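Local structure of N-terminal acetyltransferase B complex subunit MDM20 (Candida albicans, 5K04) at residues R467-S472 with S505-F510; Q474-S479 with N497-M502. The protein is the non-catalytic subunit of the NatB complex, probably acting as the helical scaffold that holds the NAT3 subunit for N-terminal acetylation. All coordinates share one frame; numbering follows the deposited sequence.

Contact 1: R467-S472 with S505-F510; sequences RFYLTS and SISLNF
Tyr469 and Leu508 meet by CH-pi packing. The CB of Leu508 sits 4.0 Å from the centroid of the Tyr469 ring, 24° off the ring normal and offset toward the rim on the CE1 side, where Tyr469 CE1 and Leu508 CB are 3.7 Å apart. One methyl extends the contact back toward the root of the ring: with CG of Leu508 anti to the backbone N (chi1 157°), CD1 comes within 3.9 Å of Tyr469 CG. The opposite face of the ring lies against its own neighbour in sequence, Phe468, whose CE2 stands 3.5 Å above the plane over the centre, so the phenol is sandwiched and its rotation restricted. The subunit is built of stacked helices, consistent with its TPR-clan family, and here one long helix, 456-485, sends an aromatic side chain onto the first turn of helix 506-521. The phenol oxygen ends beside the start of that helix. Ser505 is the N-cap, its OG accepting from Leu508 N at 3.0 Å with an N-H...O angle of 151°. Tyr469 OH ends 3.2 Å from Ser507 CB and finds its hydrogen bond on Glu443 OE1, which also pairs with Ser505 OG, so that one carboxylate oxygen serves both buried hydroxyls, while Ser507 OG bonds to Glu443 O.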
# COMPACT_ATOMS: atom_id res chain seq x y z
N ARG A 467 10.31 -9.01 6.44
CA ARG A 467 11.50 -8.81 5.60
C ARG A 467 11.16 -8.01 4.34
O ARG A 467 12.03 -7.31 3.81
CB ARG A 467 12.14 -10.15 5.25
CG ARG A 467 12.83 -10.80 6.45
CD ARG A 467 13.54 -12.09 6.08
NE ARG A 467 14.13 -12.73 7.27
CZ ARG A 467 13.75 -13.90 7.76
NH1 ARG A 467 12.78 -14.58 7.15
NH2 ARG A 467 14.34 -14.40 8.84
N PHE A 468 9.93 -8.12 3.84
CA PHE A 468 9.49 -7.23 2.77
C PHE A 468 9.57 -5.78 3.23
O PHE A 468 10.08 -4.91 2.51
CB PHE A 468 8.05 -7.58 2.33
CG PHE A 468 7.19 -6.36 2.08
CD1 PHE A 468 7.40 -5.55 0.97
CD2 PHE A 468 6.18 -6.02 2.97
CE1 PHE A 468 6.64 -4.42 0.76
CE2 PHE A 468 5.40 -4.88 2.76
CZ PHE A 468 5.64 -4.08 1.65
N TYR A 469 9.07 -5.50 4.44
CA TYR A 469 9.15 -4.15 5.01
C TYR A 469 10.60 -3.67 5.12
O TYR A 469 10.90 -2.51 4.80
CB TYR A 469 8.46 -4.13 6.38
CG TYR A 469 6.94 -4.10 6.29
CD1 TYR A 469 6.28 -2.93 5.92
CD2 TYR A 469 6.17 -5.22 6.56
CE1 TYR A 469 4.91 -2.87 5.82
CE2 TYR A 469 4.76 -5.17 6.46
CZ TYR A 469 4.15 -3.98 6.09
OH TYR A 469 2.78 -3.86 5.97
N LEU A 470 11.51 -4.54 5.55
CA LEU A 470 12.93 -4.17 5.60
C LEU A 470 13.47 -3.86 4.21
O LEU A 470 14.25 -2.92 4.03
CB LEU A 470 13.73 -5.32 6.21
CG LEU A 470 13.69 -5.55 7.71
CD1 LEU A 470 14.53 -6.78 8.07
CD2 LEU A 470 14.23 -4.31 8.40
N THR A 471 13.06 -4.66 3.21
CA THR A 471 13.53 -4.50 1.84
C THR A 471 12.97 -3.22 1.20
O THR A 471 13.70 -2.46 0.55
CB THR A 471 13.12 -5.74 1.04
OG1 THR A 471 13.86 -6.86 1.53
CG2 THR A 471 13.37 -5.56 -0.46
N SER A 472 11.68 -2.97 1.39
CA SER A 472 11.04 -1.78 0.83
C SER A 472 11.63 -0.50 1.42
O SER A 472 11.89 0.46 0.69
CB SER A 472 9.53 -1.85 1.08
OG SER A 472 8.89 -0.68 0.61
N SER A 505 3.04 2.30 9.15
CA SER A 505 1.70 1.91 8.76
C SER A 505 1.12 0.93 9.77
O SER A 505 1.85 0.23 10.48
CB SER A 505 1.69 1.30 7.35
OG SER A 505 2.06 -0.07 7.33
N ILE A 506 -0.21 0.91 9.84
CA ILE A 506 -0.89 -0.02 10.73
C ILE A 506 -0.58 -1.46 10.31
O ILE A 506 -0.46 -2.35 11.16
CB ILE A 506 -2.40 0.29 10.75
CG1 ILE A 506 -3.16 -0.70 11.65
CG2 ILE A 506 -2.98 0.29 9.34
CD1 ILE A 506 -2.93 -0.46 13.12
N SER A 507 -0.38 -1.69 9.01
CA SER A 507 -0.06 -3.04 8.54
C SER A 507 1.34 -3.49 8.98
O SER A 507 1.57 -4.69 9.23
CB SER A 507 -0.20 -3.11 7.01
OG SER A 507 -1.52 -2.76 6.61
N LEU A 508 2.28 -2.55 9.06
CA LEU A 508 3.63 -2.85 9.55
C LEU A 508 3.61 -3.16 11.03
O LEU A 508 4.24 -4.12 11.50
CB LEU A 508 4.57 -1.67 9.29
CG LEU A 508 5.80 -1.57 10.18
CD1 LEU A 508 6.79 -2.70 9.90
CD2 LEU A 508 6.49 -0.16 10.09
N ASN A 509 2.90 -2.33 11.80
CA ASN A 509 2.82 -2.51 13.24
C ASN A 509 2.00 -3.75 13.61
O ASN A 509 2.34 -4.46 14.55
CB ASN A 509 2.27 -1.24 13.87
CG ASN A 509 3.32 -0.12 13.89
OD1 ASN A 509 4.41 -0.31 14.44
ND2 ASN A 509 3.00 1.02 13.28
N PHE A 510 0.96 -4.04 12.83
CA PHE A 510 0.25 -5.30 13.00
C PHE A 510 1.18 -6.48 12.76
O PHE A 510 1.13 -7.48 13.49
CB PHE A 510 -0.95 -5.39 12.06
CG PHE A 510 -1.73 -6.63 12.25
CD1 PHE A 510 -2.41 -6.84 13.43
CD2 PHE A 510 -1.73 -7.61 11.29
CE1 PHE A 510 -3.10 -7.99 13.64
CE2 PHE A 510 -2.41 -8.78 11.49
CZ PHE A 510 -3.10 -8.97 12.67

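Contact 2: Q474-S479 with N497-M502; sequences QEIKES and NFSKRM
Glu475 O is gripped twice from within its own helix, by Ser479 N at 2.9 Å and by Ser479 OG at 2.8 Å, the hydroxyl standing above the carbonyl plane, 41° out of it. The same OG also hydrogen-bonds Ser33 of the NAT3 chain, and the Glu475 carboxylate reaches Asn28 and Ser30 of that chain, so this flank of the helix faces the partner subunit. Toward helix 489-503 the contact is apolar and rests on Ile476. Its CG1 is anti to the backbone N (chi1 -166°), which sends the long branch toward helix 489-503 until CD1 lies 3.9 Å from Phe498 CD1, approaching the ring obliquely. The shorter branch settles against Ser499, with CG2 3.8 Å from Ser499 CB and 3.7 Å from Ser499 OG, a hydroxyl whose hydrogen bond goes to Tyr124 OH. Small Ser499 allows the backbones to come close, the CA atoms of Ile476 and Ser499 being 6.2 Å apart. Such close packing of two consecutive helices is characteristic of the helical hairpins of a TPR-like solenoid, and this one also borders the NAT3 chain, on whose Phe13 the Phe498 ring stacks.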
# COMPACT_ATOMS: atom_id res chain seq x y z
N GLN A 474 14.64 0.04 2.48
CA GLN A 474 15.94 0.32 1.87
C GLN A 474 15.83 0.64 0.38
O GLN A 474 16.59 1.46 -0.13
CB GLN A 474 16.91 -0.85 2.08
CG GLN A 474 18.37 -0.49 1.74
CD GLN A 474 18.84 0.84 2.39
OE1 GLN A 474 19.00 0.92 3.62
NE2 GLN A 474 19.06 1.87 1.57
N GLU A 475 14.88 0.00 -0.32
CA GLU A 475 14.74 0.27 -1.74
C GLU A 475 14.19 1.68 -2.00
O GLU A 475 14.67 2.38 -2.89
CB GLU A 475 13.86 -0.81 -2.39
CG GLU A 475 14.56 -2.18 -2.50
CD GLU A 475 13.71 -3.28 -3.17
OE1 GLU A 475 12.46 -3.15 -3.24
OE2 GLU A 475 14.31 -4.27 -3.64
N ILE A 476 13.21 2.13 -1.20
CA ILE A 476 12.64 3.45 -1.45
C ILE A 476 13.62 4.56 -1.08
O ILE A 476 13.70 5.58 -1.77
CB ILE A 476 11.28 3.63 -0.76
CG1 ILE A 476 10.60 4.86 -1.35
CG2 ILE A 476 11.41 3.78 0.76
CD1 ILE A 476 10.20 4.67 -2.79
N LYS A 477 14.40 4.37 -0.01
CA LYS A 477 15.45 5.34 0.31
C LYS A 477 16.38 5.53 -0.87
O LYS A 477 16.64 6.66 -1.29
CB LYS A 477 16.22 4.88 1.55
CG LYS A 477 17.46 5.71 1.92
CD LYS A 477 17.65 5.74 3.42
CE LYS A 477 18.93 6.46 3.83
NZ LYS A 477 20.14 5.73 3.35
N GLU A 478 16.88 4.42 -1.44
CA GLU A 478 17.77 4.49 -2.60
C GLU A 478 17.08 5.12 -3.81
O GLU A 478 17.68 5.92 -4.54
CB GLU A 478 18.28 3.08 -2.94
CG GLU A 478 19.30 3.02 -4.10
CD GLU A 478 20.66 3.68 -3.80
OE1 GLU A 478 21.48 3.81 -4.73
OE2 GLU A 478 20.91 4.07 -2.64
N SER A 479 15.80 4.80 -4.02
CA SER A 479 15.02 5.44 -5.08
C SER A 479 14.99 6.96 -4.92
O SER A 479 15.11 7.71 -5.90
CB SER A 479 13.60 4.86 -5.07
OG SER A 479 13.62 3.46 -5.27
N ASN A 497 6.46 10.40 -0.64
CA ASN A 497 5.18 10.10 -0.00
C ASN A 497 5.00 8.60 0.18
O ASN A 497 4.43 8.16 1.19
CB ASN A 497 4.02 10.67 -0.83
CG ASN A 497 3.88 12.19 -0.65
OD1 ASN A 497 4.26 12.73 0.38
ND2 ASN A 497 3.34 12.86 -1.65
N PHE A 498 5.47 7.81 -0.79
CA PHE A 498 5.45 6.36 -0.65
C PHE A 498 6.22 5.94 0.60
O PHE A 498 5.72 5.18 1.43
CB PHE A 498 6.06 5.71 -1.90
CG PHE A 498 5.86 4.21 -1.98
CD1 PHE A 498 6.79 3.34 -1.43
CD2 PHE A 498 4.75 3.67 -2.61
CE1 PHE A 498 6.60 1.96 -1.51
CE2 PHE A 498 4.55 2.29 -2.68
CZ PHE A 498 5.48 1.44 -2.14
N SER A 499 7.46 6.45 0.73
CA SER A 499 8.27 6.18 1.91
C SER A 499 7.53 6.57 3.19
O SER A 499 7.39 5.75 4.10
CB SER A 499 9.60 6.94 1.79
OG SER A 499 10.44 6.64 2.87
N LYS A 500 7.05 7.83 3.26
CA LYS A 500 6.29 8.30 4.43
C LYS A 500 5.14 7.37 4.79
O LYS A 500 4.90 7.09 5.97
CB LYS A 500 5.71 9.69 4.18
CG LYS A 500 6.65 10.86 4.16
CD LYS A 500 5.83 12.14 4.35
CE LYS A 500 6.50 13.35 3.73
NZ LYS A 500 5.76 14.61 4.05
N ARG A 501 4.38 6.93 3.79
CA ARG A 501 3.21 6.12 4.07
C ARG A 501 3.60 4.74 4.58
O ARG A 501 2.78 4.07 5.23
CB ARG A 501 2.33 6.03 2.83
CG ARG A 501 1.59 7.34 2.54
CD ARG A 501 0.89 7.36 1.19
NE ARG A 501 -0.18 6.36 1.10
CZ ARG A 501 -1.02 6.24 0.07
NH1 ARG A 501 -0.91 7.05 -0.97
NH2 ARG A 501 -1.95 5.30 0.08
N MET A 502 4.84 4.31 4.31
CA MET A 502 5.34 2.97 4.64
C MET A 502 6.05 2.92 5.98
O MET A 502 6.21 1.84 6.55
CB MET A 502 6.29 2.49 3.53
CG MET A 502 5.61 1.86 2.32
SD MET A 502 4.59 0.46 2.67
CE MET A 502 4.77 -0.38 1.14

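Overall arrangement
Helix 456-485 carries the first segment of both contacts, 467-472 and then 474-479 further along. After it the chain turns back: helix 489-503 returns beside it to make contact 2, closing a short loop, and helix 506-521 then follows to make contact 1, closing a wider one. Contact 2 is therefore nested inside the loop of contact 1, and three successive helices are tied together. The two centres are 12 Å apart and the sites touch: Phe468 CZ packs 3.8 Å from Met502 CE, and Ser472 lies against Phe498. Helix 440-445 lies against both contacts, and the NAT3 chain reaches both, contact 2 more extensively.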